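Local coordinates for protein uroporphyrin-III C-methyltransferase (Thermus thermophilus, PDB 1VE2) that probably methylates uroporphyrinogen III with S-adenosyl-L-methionine as methyl donor, a step of tetrapyrrole biosynthesis, at residues Ala69-Leu74 / Arg79-Leu84; Arg171-Phe176 / Gly198-Leu203; Met90-Gly95 / Phe138-Gly143; Leu125-Thr130 / Ala183-Val188. One frame throughout, in Å; residues are numbered along the deposited sequence.

Interaction 1. Residues Ala69-Leu74 / Arg79-Leu84; sequences ARLIAL and RVVARL
Leu74 and Val81 pack closely: the CG1 methyl of Val81 lies 3.8 Å from CB of Leu74, and CD1 of the same leucine rests against that methyl too. CG1 stands anti to the carbonyl carbon of Val81 (chi1 -61°), which turns it toward Leu74. The other branch of Leu74 leads elsewhere, its CD2 packing 3.8 Å from CD of Arg79, along the apolar part of that extended side chain. One turn back, Leu71 reaches over the strand with CD1, 4.1 Å from CB of Arg83, the two side chains crossing at about a right angle. A single hydrogen bond joins the backbones: Arg79 N gives its hydrogen to Leu74 O over 3.2 Å, with an N-H...O angle of 156°. This is the helix-to-strand half of a beta-alpha-beta unit, in which helix 64-76 turns back through a short loop into strand 80-85 of a parallel sheet; the axes of 69-74 and 80-84 run nearly antiparallel, at 164° and 8.7 Å at their closest. CD2 of Leu74 also covers one face of the Arg70 guanidinium, 3.6 Å above its plane. Beyond the apolar layer, Arg79 forms a salt bridge with Glu30, and the guanidinium of Arg83 is gripped by Glu98, Asp35 and the carbonyl of Leu33. Beneath the helix, Val81 also meets Val5 and Val31 on the two flanking strands.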
loop_
_atom_site.group_PDB
_atom_site.type_symbol
_atom_site.label_atom_id
_atom_site.label_comp_id
_atom_site.label_asym_id
_atom_site.label_seq_id
_atom_site.Cartn_x
_atom_site.Cartn_y
_atom_site.Cartn_z
ATOM N N ALA A 69 -21.225 -15.974 2.679
ATOM C CA ALA A 69 -22.104 -17.030 2.198
ATOM C C ALA A 69 -22.627 -16.709 0.803
ATOM O O ALA A 69 -22.715 -17.586 -0.055
ATOM C CB ALA A 69 -23.279 -17.228 3.166
ATOM N N ARG A 70 -22.964 -15.445 0.571
ATOM C CA ARG A 70 -23.495 -15.051 -0.727
ATOM C C ARG A 70 -22.454 -15.201 -1.837
ATOM O O ARG A 70 -22.778 -15.653 -2.934
ATOM C CB ARG A 70 -24.021 -13.613 -0.669
ATOM C CG ARG A 70 -24.738 -13.164 -1.939
ATOM C CD ARG A 70 -25.762 -14.192 -2.412
ATOM N NE ARG A 70 -26.559 -13.697 -3.537
ATOM C CZ ARG A 70 -27.308 -14.467 -4.323
ATOM N NH1 ARG A 70 -27.367 -15.778 -4.118
ATOM N NH2 ARG A 70 -28.007 -13.924 -5.314
ATOM N N LEU A 71 -21.205 -14.835 -1.551
ATOM C CA LEU A 71 -20.136 -14.964 -2.546
ATOM C C LEU A 71 -20.006 -16.439 -2.942
ATOM O O LEU A 71 -19.933 -16.780 -4.127
ATOM C CB LEU A 71 -18.804 -14.458 -1.965
ATOM C CG LEU A 71 -18.711 -12.953 -1.668
ATOM C CD1 LEU A 71 -17.404 -12.641 -0.941
ATOM C CD2 LEU A 71 -18.805 -12.165 -2.964
ATOM N N ILE A 72 -19.989 -17.308 -1.938
ATOM C CA ILE A 72 -19.883 -18.739 -2.161
ATOM C C ILE A 72 -21.108 -19.242 -2.921
ATOM O O ILE A 72 -20.971 -19.967 -3.902
ATOM C CB ILE A 72 -19.736 -19.500 -0.819
ATOM C CG1 ILE A 72 -18.380 -19.152 -0.185
ATOM C CG2 ILE A 72 -19.854 -21.013 -1.040
ATOM C CD1 ILE A 72 -18.198 -19.658 1.238
ATOM N N ALA A 73 -22.302 -18.845 -2.486
ATOM C CA ALA A 73 -23.526 -19.279 -3.158
ATOM C C ALA A 73 -23.487 -18.901 -4.642
ATOM O O ALA A 73 -23.746 -19.734 -5.508
ATOM C CB ALA A 73 -24.750 -18.651 -2.487
ATOM N N LEU A 74 -23.155 -17.646 -4.926
ATOM C CA LEU A 74 -23.090 -17.163 -6.301
ATOM C C LEU A 74 -22.121 -17.946 -7.176
ATOM O O LEU A 74 -22.440 -18.268 -8.324
ATOM C CB LEU A 74 -22.716 -15.680 -6.320
ATOM C CG LEU A 74 -23.853 -14.747 -5.900
ATOM C CD1 LEU A 74 -23.318 -13.354 -5.609
ATOM C CD2 LEU A 74 -24.903 -14.718 -7.002
ATOM N N ARG A 79 -21.569 -18.456 -11.360
ATOM C CA ARG A 79 -21.345 -17.058 -11.714
ATOM C C ARG A 79 -19.957 -16.529 -11.360
ATOM O O ARG A 79 -19.294 -17.046 -10.459
ATOM C CB ARG A 79 -22.387 -16.173 -11.026
ATOM C CG ARG A 79 -23.800 -16.287 -11.574
ATOM C CD ARG A 79 -24.758 -15.507 -10.691
ATOM N NE ARG A 79 -26.000 -15.151 -11.371
ATOM C CZ ARG A 79 -26.089 -14.258 -12.354
ATOM N NH1 ARG A 79 -25.010 -13.622 -12.785
ATOM N NH2 ARG A 79 -27.267 -13.991 -12.903
ATOM N N VAL A 80 -19.532 -15.499 -12.091
ATOM C CA VAL A 80 -18.256 -14.827 -11.851
ATOM C C VAL A 80 -18.665 -13.595 -11.069
ATOM O O VAL A 80 -19.397 -12.753 -11.576
ATOM C CB VAL A 80 -17.584 -14.366 -13.155
ATOM C CG1 VAL A 80 -16.391 -13.465 -12.835
ATOM C CG2 VAL A 80 -17.137 -15.576 -13.957
ATOM N N VAL A 81 -18.202 -13.482 -9.833
ATOM C CA VAL A 81 -18.597 -12.352 -9.022
ATOM C C VAL A 81 -17.420 -11.648 -8.371
ATOM O O VAL A 81 -16.300 -12.163 -8.349
ATOM C CB VAL A 81 -19.602 -12.802 -7.947
ATOM C CG1 VAL A 81 -20.847 -13.374 -8.627
ATOM C CG2 VAL A 81 -18.977 -13.852 -7.055
ATOM N N ALA A 82 -17.683 -10.458 -7.851
ATOM C CA ALA A 82 -16.635 -9.684 -7.214
ATOM C C ALA A 82 -17.088 -9.057 -5.913
ATOM O O ALA A 82 -18.247 -8.668 -5.761
ATOM C CB ALA A 82 -16.141 -8.587 -8.159
ATOM N N ARG A 83 -16.151 -8.990 -4.979
ATOM C CA ARG A 83 -16.354 -8.354 -3.689
ATOM C C ARG A 83 -15.507 -7.091 -3.891
ATOM O O ARG A 83 -14.293 -7.183 -4.073
ATOM C CB ARG A 83 -15.763 -9.225 -2.573
ATOM C CG ARG A 83 -15.735 -8.582 -1.195
ATOM C CD ARG A 83 -17.103 -8.532 -0.536
ATOM N NE ARG A 83 -17.018 -7.889 0.768
ATOM C CZ ARG A 83 -17.226 -6.596 0.993
ATOM N NH1 ARG A 83 -17.550 -5.783 -0.005
ATOM N NH2 ARG A 83 -17.078 -6.106 2.220
ATOM N N LEU A 84 -16.144 -5.924 -3.889
ATOM C CA LEU A 84 -15.434 -4.660 -4.109
ATOM C C LEU A 84 -15.285 -3.925 -2.786
ATOM O O LEU A 84 -16.277 -3.590 -2.132
ATOM C CB LEU A 84 -16.194 -3.798 -5.121
ATOM C CG LEU A 84 -15.543 -2.477 -5.565
ATOM C CD1 LEU A 84 -14.188 -2.740 -6.261
ATOM C CD2 LEU A 84 -16.496 -1.767 -6.526
#

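Interaction 2. Residues Arg171-Phe176 / Gly198-Leu203; sequences RLLERF and GRVEDL
Leu172 and Val200 lead the apolar contacts between segment 171-176, on helix 168-173, and the 3-10 turn that follows strand 194-199. The CG1 methyl of Val200, anti to its own backbone N (chi1 178°), is shared by two leucines: it lies 4.0 Å from CB of Leu172 and at the same distance from CD2 of Leu173. Leu172 continues past this methyl, and its CD1 meets CD1 of Leu203 at 3.7 Å, the two side chains crossing at about a right angle. Leu172 and Val200 are both buried, and both also pack on Leu182 of strand 181-186, so the contact covers one side of the mixed sheet in the C-terminal part of this methylase fold.

Hydrogen bonds inside each segment shape its backbone. Leu172 O accepts from both Arg175 N and Phe176 N. On the other side, Asp202 OD2 takes the N-H of Arg199 at 2.6 Å, met from above the carboxylate plane, and Asp202 N returns a bond to Arg199 O, which closes the turn that presents Val200 and Leu203.

Charged groups stay outside this layer. Arg171 NE and Glu174 OE1 are 3.3 Å apart, but no N-H points at the oxygen, so the pair is held by charge alone. Arg175 sends NH1 to Glu174 O and NH2 to Leu150 O. With methyl and methylene groups alone meeting across the contact, its cohesion is hydrophobic, without directional bonds between the two segments.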
loop_
_atom_site.group_PDB
_atom_site.type_symbol
_atom_site.label_atom_id
_atom_site.label_comp_id
_atom_site.label_asym_id
_atom_site.label_seq_id
_atom_site.Cartn_x
_atom_site.Cartn_y
_atom_site.Cartn_z
ATOM N N ARG A 171 -3.378 7.960 24.416
ATOM C CA ARG A 171 -2.702 6.805 23.850
ATOM C C ARG A 171 -1.527 7.144 22.949
ATOM O O ARG A 171 -0.526 6.435 22.948
ATOM C CB ARG A 171 -3.719 5.926 23.112
ATOM C CG ARG A 171 -4.126 4.698 23.912
ATOM C CD ARG A 171 -4.471 5.066 25.354
ATOM N NE ARG A 171 -4.526 3.900 26.234
ATOM C CZ ARG A 171 -4.644 3.974 27.556
ATOM N NH1 ARG A 171 -4.721 5.158 28.151
ATOM N NH2 ARG A 171 -4.684 2.866 28.285
ATOM N N LEU A 172 -1.644 8.225 22.188
ATOM C CA LEU A 172 -0.557 8.631 21.303
ATOM C C LEU A 172 0.622 9.098 22.144
ATOM O O LEU A 172 1.776 8.986 21.733
ATOM C CB LEU A 172 -0.999 9.761 20.364
ATOM C CG LEU A 172 -2.096 9.469 19.335
ATOM C CD1 LEU A 172 -2.345 10.714 18.506
ATOM C CD2 LEU A 172 -1.680 8.313 18.431
ATOM N N LEU A 173 0.322 9.618 23.330
ATOM C CA LEU A 173 1.356 10.097 24.239
ATOM C C LEU A 173 2.212 8.939 24.743
ATOM O O LEU A 173 3.343 9.136 25.191
ATOM C CB LEU A 173 0.716 10.838 25.418
ATOM C CG LEU A 173 0.058 12.171 25.056
ATOM C CD1 LEU A 173 -0.712 12.720 26.249
ATOM C CD2 LEU A 173 1.125 13.153 24.608
ATOM N N GLU A 174 1.664 7.729 24.662
ATOM C CA GLU A 174 2.378 6.534 25.093
ATOM C C GLU A 174 3.360 6.070 24.016
ATOM O O GLU A 174 4.077 5.088 24.204
ATOM C CB GLU A 174 1.394 5.404 25.385
ATOM C CG GLU A 174 0.372 5.717 26.453
ATOM C CD GLU A 174 -0.558 4.550 26.704
ATOM O OE1 GLU A 174 -1.267 4.136 25.760
ATOM O OE2 GLU A 174 -0.576 4.045 27.846
ATOM N N ARG A 175 3.384 6.778 22.892
ATOM C CA ARG A 175 4.272 6.428 21.788
ATOM C C ARG A 175 5.039 7.637 21.274
ATOM O O ARG A 175 6.151 7.501 20.766
ATOM C CB ARG A 175 3.464 5.819 20.638
ATOM C CG ARG A 175 2.817 4.484 20.965
ATOM C CD ARG A 175 3.819 3.342 20.903
ATOM N NE ARG A 175 3.201 2.064 21.247
ATOM C CZ ARG A 175 3.121 1.570 22.479
ATOM N NH1 ARG A 175 3.628 2.245 23.505
ATOM N NH2 ARG A 175 2.535 0.397 22.687
ATOM N N PHE A 176 4.438 8.817 21.412
ATOM C CA PHE A 176 5.052 10.054 20.942
ATOM C C PHE A 176 4.924 11.190 21.953
ATOM O O PHE A 176 3.953 11.259 22.707
ATOM C CB PHE A 176 4.387 10.495 19.639
ATOM C CG PHE A 176 4.501 9.489 18.532
ATOM C CD1 PHE A 176 5.602 9.492 17.686
ATOM C CD2 PHE A 176 3.510 8.529 18.340
ATOM C CE1 PHE A 176 5.714 8.555 16.663
ATOM C CE2 PHE A 176 3.617 7.589 17.318
ATOM C CZ PHE A 176 4.720 7.605 16.481
ATOM N N GLY A 198 -0.731 19.818 12.722
ATOM C CA GLY A 198 -0.471 20.356 14.045
ATOM C C GLY A 198 0.437 19.449 14.850
ATOM O O GLY A 198 1.430 18.939 14.334
ATOM N N ARG A 199 0.093 19.248 16.118
ATOM C CA ARG A 199 0.880 18.403 17.006
ATOM C C ARG A 199 -0.047 17.548 17.864
ATOM O O ARG A 199 -1.240 17.836 17.980
ATOM C CB ARG A 199 1.772 19.271 17.902
ATOM C CG ARG A 199 2.762 20.147 17.145
ATOM C CD ARG A 199 3.534 21.062 18.093
ATOM N NE ARG A 199 4.400 22.007 17.388
ATOM C CZ ARG A 199 5.517 21.676 16.744
ATOM N NH1 ARG A 199 5.920 20.412 16.709
ATOM N NH2 ARG A 199 6.233 22.609 16.129
ATOM N N VAL A 200 0.501 16.498 18.465
ATOM C CA VAL A 200 -0.294 15.607 19.302
ATOM C C VAL A 200 -1.039 16.376 20.390
ATOM O O VAL A 200 -2.212 16.118 20.648
ATOM C CB VAL A 200 0.589 14.526 19.980
ATOM C CG1 VAL A 200 -0.259 13.657 20.890
ATOM C CG2 VAL A 200 1.264 13.668 18.924
ATOM N N GLU A 201 -0.355 17.324 21.017
ATOM C CA GLU A 201 -0.953 18.110 22.092
ATOM C C GLU A 201 -2.188 18.897 21.654
ATOM O O GLU A 201 -3.061 19.184 22.469
ATOM C CB GLU A 201 0.091 19.065 22.685
ATOM C CG GLU A 201 0.437 20.257 21.802
ATOM C CD GLU A 201 1.694 20.969 22.256
ATOM O OE1 GLU A 201 1.968 20.969 23.472
ATOM O OE2 GLU A 201 2.407 21.537 21.400
ATOM N N ASP A 202 -2.267 19.239 20.370
ATOM C CA ASP A 202 -3.409 19.996 19.869
ATOM C C ASP A 202 -4.726 19.233 19.971
ATOM O O ASP A 202 -5.797 19.830 19.884
ATOM C CB ASP A 202 -3.186 20.415 18.418
ATOM C CG ASP A 202 -1.968 21.295 18.249
ATOM O OD1 ASP A 202 -1.698 22.119 19.149
ATOM O OD2 ASP A 202 -1.288 21.174 17.212
ATOM N N LEU A 203 -4.647 17.917 20.150
ATOM C CA LEU A 203 -5.847 17.091 20.265
ATOM C C LEU A 203 -6.526 17.324 21.611
ATOM O O LEU A 203 -5.881 17.738 22.573
ATOM C CB LEU A 203 -5.489 15.604 20.136
ATOM C CG LEU A 203 -4.837 15.105 18.843
ATOM C CD1 LEU A 203 -4.620 13.604 18.944
ATOM C CD2 LEU A 203 -5.718 15.430 17.646
#

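Interaction 3. Residues Met90-Gly95 / Phe138-Gly143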
loop_
_atom_site.group_PDB
_atom_site.type_symbol
_atom_site.label_atom_id
_atom_site.label_comp_id
_atom_site.label_asym_id
_atom_site.label_seq_id
_atom_site.Cartn_x
_atom_site.Cartn_y
_atom_site.Cartn_z
ATOM N N MET A 90 -7.218 -6.848 1.181
ATOM C CA MET A 90 -6.647 -7.635 2.268
ATOM C C MET A 90 -6.216 -6.817 3.486
ATOM O O MET A 90 -5.875 -7.382 4.520
ATOM C CB MET A 90 -5.456 -8.436 1.740
ATOM C CG MET A 90 -5.811 -9.297 0.513
ATOM S SD MET A 90 -7.046 -10.590 0.888
ATOM C CE MET A 90 -6.034 -11.636 1.763
ATOM N N VAL A 91 -6.240 -5.494 3.380
ATOM C CA VAL A 91 -5.825 -4.661 4.507
ATOM C C VAL A 91 -7.024 -4.350 5.402
ATOM O O VAL A 91 -7.862 -3.510 5.071
ATOM C CB VAL A 91 -5.177 -3.368 4.005
ATOM C CG1 VAL A 91 -4.673 -2.539 5.180
ATOM C CG2 VAL A 91 -4.029 -3.718 3.092
ATOM N N PHE A 92 -7.082 -5.035 6.541
ATOM C CA PHE A 92 -8.196 -4.903 7.471
ATOM C C PHE A 92 -9.459 -5.256 6.654
ATOM O O PHE A 92 -9.349 -5.855 5.583
ATOM C CB PHE A 92 -8.228 -3.475 8.045
ATOM C CG PHE A 92 -7.025 -3.138 8.903
ATOM C CD1 PHE A 92 -6.809 -3.791 10.118
ATOM C CD2 PHE A 92 -6.084 -2.205 8.479
ATOM C CE1 PHE A 92 -5.675 -3.524 10.892
ATOM C CE2 PHE A 92 -4.943 -1.927 9.242
ATOM C CZ PHE A 92 -4.736 -2.590 10.454
ATOM N N GLY A 93 -10.649 -4.937 7.149
ATOM C CA GLY A 93 -11.861 -5.246 6.387
ATOM C C GLY A 93 -12.206 -6.710 6.106
ATOM O O GLY A 93 -12.872 -7.018 5.111
ATOM N N ARG A 94 -11.757 -7.604 6.980
ATOM C CA ARG A 94 -12.009 -9.045 6.887
ATOM C C ARG A 94 -11.709 -9.723 5.553
ATOM O O ARG A 94 -12.248 -10.781 5.261
ATOM C CB ARG A 94 -13.449 -9.363 7.320
ATOM C CG ARG A 94 -13.754 -8.938 8.769
ATOM C CD ARG A 94 -14.931 -9.709 9.394
ATOM N NE ARG A 94 -15.098 -9.368 10.807
ATOM C CZ ARG A 94 -15.629 -8.230 11.250
ATOM N NH1 ARG A 94 -15.724 -8.004 12.555
ATOM N NH2 ARG A 94 -16.087 -7.326 10.395
ATOM N N GLY A 95 -10.825 -9.129 4.758
ATOM C CA GLY A 95 -10.482 -9.720 3.473
ATOM C C GLY A 95 -9.837 -11.083 3.630
ATOM O O GLY A 95 -10.136 -12.017 2.883
ATOM N N PHE A 138 7.360 2.649 9.366
ATOM C CA PHE A 138 6.010 3.102 9.651
ATOM C C PHE A 138 5.119 1.926 10.038
ATOM O O PHE A 138 5.397 0.779 9.696
ATOM C CB PHE A 138 5.425 3.898 8.467
ATOM C CG PHE A 138 5.110 3.074 7.251
ATOM C CD1 PHE A 138 3.915 2.365 7.164
ATOM C CD2 PHE A 138 6.003 3.025 6.176
ATOM C CE1 PHE A 138 3.605 1.613 6.023
ATOM C CE2 PHE A 138 5.705 2.278 5.034
ATOM C CZ PHE A 138 4.504 1.570 4.955
ATOM N N ALA A 139 4.078 2.203 10.815
ATOM C CA ALA A 139 3.163 1.149 11.215
ATOM C C ALA A 139 1.759 1.648 10.948
ATOM O O ALA A 139 1.507 2.858 10.957
ATOM C CB ALA A 139 3.330 0.817 12.696
ATOM N N VAL A 140 0.851 0.719 10.702
ATOM C CA VAL A 140 -0.531 1.076 10.435
ATOM C C VAL A 140 -1.434 0.293 11.383
ATOM O O VAL A 140 -1.250 -0.909 11.594
ATOM C CB VAL A 140 -0.933 0.734 8.985
ATOM C CG1 VAL A 140 -2.374 1.198 8.722
ATOM C CG2 VAL A 140 0.027 1.399 7.993
ATOM N N ALA A 141 -2.414 0.977 11.955
ATOM C CA ALA A 141 -3.340 0.309 12.859
ATOM C C ALA A 141 -4.649 1.061 12.759
ATOM O O ALA A 141 -4.723 2.066 12.064
ATOM C CB ALA A 141 -2.808 0.349 14.289
ATOM N N THR A 142 -5.680 0.571 13.441
ATOM C CA THR A 142 -6.980 1.235 13.425
ATOM C C THR A 142 -7.262 1.710 14.843
ATOM O O THR A 142 -6.476 1.454 15.749
ATOM C CB THR A 142 -8.111 0.278 13.019
ATOM O OG1 THR A 142 -8.454 -0.550 14.138
ATOM C CG2 THR A 142 -7.678 -0.602 11.854
ATOM N N GLY A 143 -8.380 2.402 15.039
ATOM C CA GLY A 143 -8.712 2.878 16.373
ATOM C C GLY A 143 -9.924 2.184 16.973
ATOM O O GLY A 143 -10.614 2.750 17.822
#
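A type I' beta turn, Phe92 to Gly95, leads from the loop after strand 80-85 into helix 95-105, and its first residue bridges to strand 138-142, the outermost strand, within this chain, of the mixed sheet in the other half of the chain. Phe92 carries this bridge with its ring. Its CG stands anti to the carbonyl carbon (chi1 -65°), which sends the ring out to the strand, where Thr142 approaches from the opposite direction. The CG2 methyl of Thr142 sits almost centrally over one face in a CH-pi contact, 3.6 Å from the ring centroid and 9° off the normal. At the edge, near the ring plane, Val140 O lies 4.0 Å from Phe92 CZ, and the CG1 methyl of Val140 touches CE2. An alanine at Phe92 is likely to leave the Thr142 methyl without its aromatic partner and open a gap between turn and strand. The backbone of Phe92 is held across the dimer: its N-H bonds to Thr130 OG1 of the second subunit. Strand 138-142 itself pairs antiparallel with a strand of that subunit, so the sheet continues through the interface beside the ring. Thr142 OG1 makes a weak hydrogen bond to His144 N, while its methyl meets the ring most closely at CD1 and CE1, each 3.7 Å from CG2.

Interaction 4. Residues Leu125-Thr130 / Ala183-Val188; sequences LGLPLT and ALLARV
Leu125 and Leu185 slide past each other in opposite directions, so that CD1 of Leu125 comes to lie 3.6 Å from CD2 of Leu185. That same CD1 also faces Val188: the two side chains approach end to end, with Val188 CG1 3.8 Å from Leu125 CD1 and equally near its CG. One branch of Leu125 is therefore lodged between two residues of the second segment, and the CG2 methyl of Val188 touches it as well. Leu127 meets Leu185 head-on rather than alongside, its CD1 coming to 3.9 Å from the CD2 already engaged by Leu125. CD2 of Leu185 thus receives a methyl from each of two leucines two positions apart.

How the first segment puts both leucines on one partner follows from the end of helix 119-124. Gly126, at positive phi, is the C' residue of a Schellman motif, and the chain turns sharply there, so Leu125 before it and Leu127 after it both direct CB at the strand. In each the CG lies anti to the carbonyl carbon (chi1 -70° in Leu125 and -53° in Leu127), which carries the CD1 methyls on to Leu185. Val188 follows Arg187, whose guanidinium is tied to the carbonyls of Pro191 and Ser212.

Around this group, Leu122 and Ala121 of helix 119-124 rest on Leu185 and Val188, and Val217 of strand 214-218 packs beside Leu185. Tyr225 and Leu228 of helix 225-228 cover Leu127, so helices 119-124 and 225-228 both pack against this contact of loop and strand.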
loop_
_atom_site.group_PDB
_atom_site.type_symbol
_atom_site.label_atom_id
_atom_site.label_comp_id
_atom_site.label_asym_id
_atom_site.label_seq_id
_atom_site.Cartn_x
_atom_site.Cartn_y
_atom_site.Cartn_z
ATOM N N LEU A 125 -1.108 12.594 -2.074
ATOM C CA LEU A 125 -0.926 13.979 -1.659
ATOM C C LEU A 125 0.552 14.346 -1.641
ATOM O O LEU A 125 0.919 15.448 -1.229
ATOM C CB LEU A 125 -1.536 14.215 -0.277
ATOM C CG LEU A 125 -3.066 14.167 -0.228
ATOM C CD1 LEU A 125 -3.555 14.334 1.202
ATOM C CD2 LEU A 125 -3.632 15.257 -1.117
ATOM N N GLY A 126 1.391 13.420 -2.104
ATOM C CA GLY A 126 2.824 13.655 -2.144
ATOM C C GLY A 126 3.453 13.723 -0.768
ATOM O O GLY A 126 4.431 14.442 -0.555
ATOM N N LEU A 127 2.896 12.968 0.172
ATOM C CA LEU A 127 3.405 12.961 1.536
ATOM C C LEU A 127 4.108 11.640 1.865
ATOM O O LEU A 127 3.522 10.569 1.726
ATOM C CB LEU A 127 2.248 13.190 2.504
ATOM C CG LEU A 127 1.402 14.429 2.194
ATOM C CD1 LEU A 127 0.234 14.475 3.163
ATOM C CD2 LEU A 127 2.245 15.694 2.298
ATOM N N PRO A 128 5.373 11.707 2.314
ATOM C CA PRO A 128 6.161 10.521 2.664
ATOM C C PRO A 128 5.924 10.035 4.096
ATOM O O PRO A 128 5.561 10.821 4.973
ATOM C CB PRO A 128 7.590 11.002 2.454
ATOM C CG PRO A 128 7.517 12.416 2.979
ATOM C CD PRO A 128 6.202 12.928 2.385
ATOM N N LEU A 129 6.124 8.735 4.317
ATOM C CA LEU A 129 5.963 8.123 5.632
ATOM C C LEU A 129 7.334 7.906 6.247
ATOM O O LEU A 129 7.459 7.643 7.435
ATOM C CB LEU A 129 5.232 6.780 5.521
ATOM C CG LEU A 129 3.746 6.908 5.180
ATOM C CD1 LEU A 129 3.128 5.524 4.995
ATOM C CD2 LEU A 129 3.043 7.674 6.296
ATOM N N THR A 130 8.364 8.000 5.414
ATOM C CA THR A 130 9.738 7.848 5.871
ATOM C C THR A 130 10.565 8.923 5.184
ATOM O O THR A 130 10.206 9.380 4.102
ATOM C CB THR A 130 10.309 6.467 5.507
ATOM O OG1 THR A 130 10.192 6.260 4.093
ATOM C CG2 THR A 130 9.555 5.364 6.255
ATOM N N ALA A 183 -0.841 14.877 11.672
ATOM C CA ALA A 183 -1.699 15.268 10.566
ATOM C C ALA A 183 -3.007 14.494 10.585
ATOM O O ALA A 183 -3.043 13.312 10.928
ATOM C CB ALA A 183 -0.981 15.044 9.248
ATOM N N LEU A 184 -4.089 15.177 10.233
ATOM C CA LEU A 184 -5.408 14.562 10.172
ATOM C C LEU A 184 -5.887 14.762 8.739
ATOM O O LEU A 184 -6.044 15.892 8.285
ATOM C CB LEU A 184 -6.365 15.234 11.161
ATOM C CG LEU A 184 -6.027 15.079 12.647
ATOM C CD1 LEU A 184 -7.040 15.849 13.489
ATOM C CD2 LEU A 184 -6.033 13.606 13.032
ATOM N N LEU A 185 -6.099 13.668 8.018
ATOM C CA LEU A 185 -6.520 13.762 6.630
ATOM C C LEU A 185 -7.832 13.036 6.397
ATOM O O LEU A 185 -7.913 11.812 6.522
ATOM C CB LEU A 185 -5.439 13.184 5.713
ATOM C CG LEU A 185 -4.012 13.685 5.952
ATOM C CD1 LEU A 185 -3.398 12.948 7.136
ATOM C CD2 LEU A 185 -3.176 13.455 4.705
ATOM N N ALA A 186 -8.865 13.796 6.052
ATOM C CA ALA A 186 -10.171 13.210 5.815
ATOM C C ALA A 186 -10.597 13.308 4.360
ATOM O O ALA A 186 -10.262 14.264 3.666
ATOM C CB ALA A 186 -11.210 13.880 6.710
ATOM N N ARG A 187 -11.334 12.297 3.915
ATOM C CA ARG A 187 -11.862 12.222 2.558
ATOM C C ARG A 187 -10.847 12.562 1.470
ATOM O O ARG A 187 -11.161 13.276 0.515
ATOM C CB ARG A 187 -13.085 13.137 2.445
ATOM C CG ARG A 187 -14.172 12.828 3.473
ATOM C CD ARG A 187 -15.336 13.812 3.382
ATOM N NE ARG A 187 -16.098 13.646 2.146
ATOM C CZ ARG A 187 -16.931 12.637 1.905
ATOM N NH1 ARG A 187 -17.122 11.692 2.819
ATOM N NH2 ARG A 187 -17.567 12.566 0.744
ATOM N N VAL A 188 -9.630 12.046 1.608
ATOM C CA VAL A 188 -8.598 12.311 0.611
ATOM C C VAL A 188 -9.035 11.740 -0.730
ATOM O O VAL A 188 -9.460 10.589 -0.811
ATOM C CB VAL A 188 -7.248 11.673 1.001
ATOM C CG1 VAL A 188 -6.206 11.963 -0.082
ATOM C CG2 VAL A 188 -6.793 12.211 2.346
#

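Overall arrangement
From the N terminus, interaction 1 comes first: it closes the short loop between helix 64-76 and strand 80-85 in the parallel sheet, and the chain completes it before the others begin. Interaction 3 then opens at 90-95, and interaction 4 opens at 125-130, before 138-143 closes interaction 3, so the two cross; they touch where Phe138 packs on Leu129, and both reach the second subunit. Interaction 2 opens at 171-176, interaction 4 closes at 183-188, and interaction 2 closes at 198-203, a second crossing. Interactions 2, 3 and 4 all reach the mixed sheet, interaction 3 linking it to the parallel-sheet half. Centres of interactions 1 and 2 are 43 Å apart.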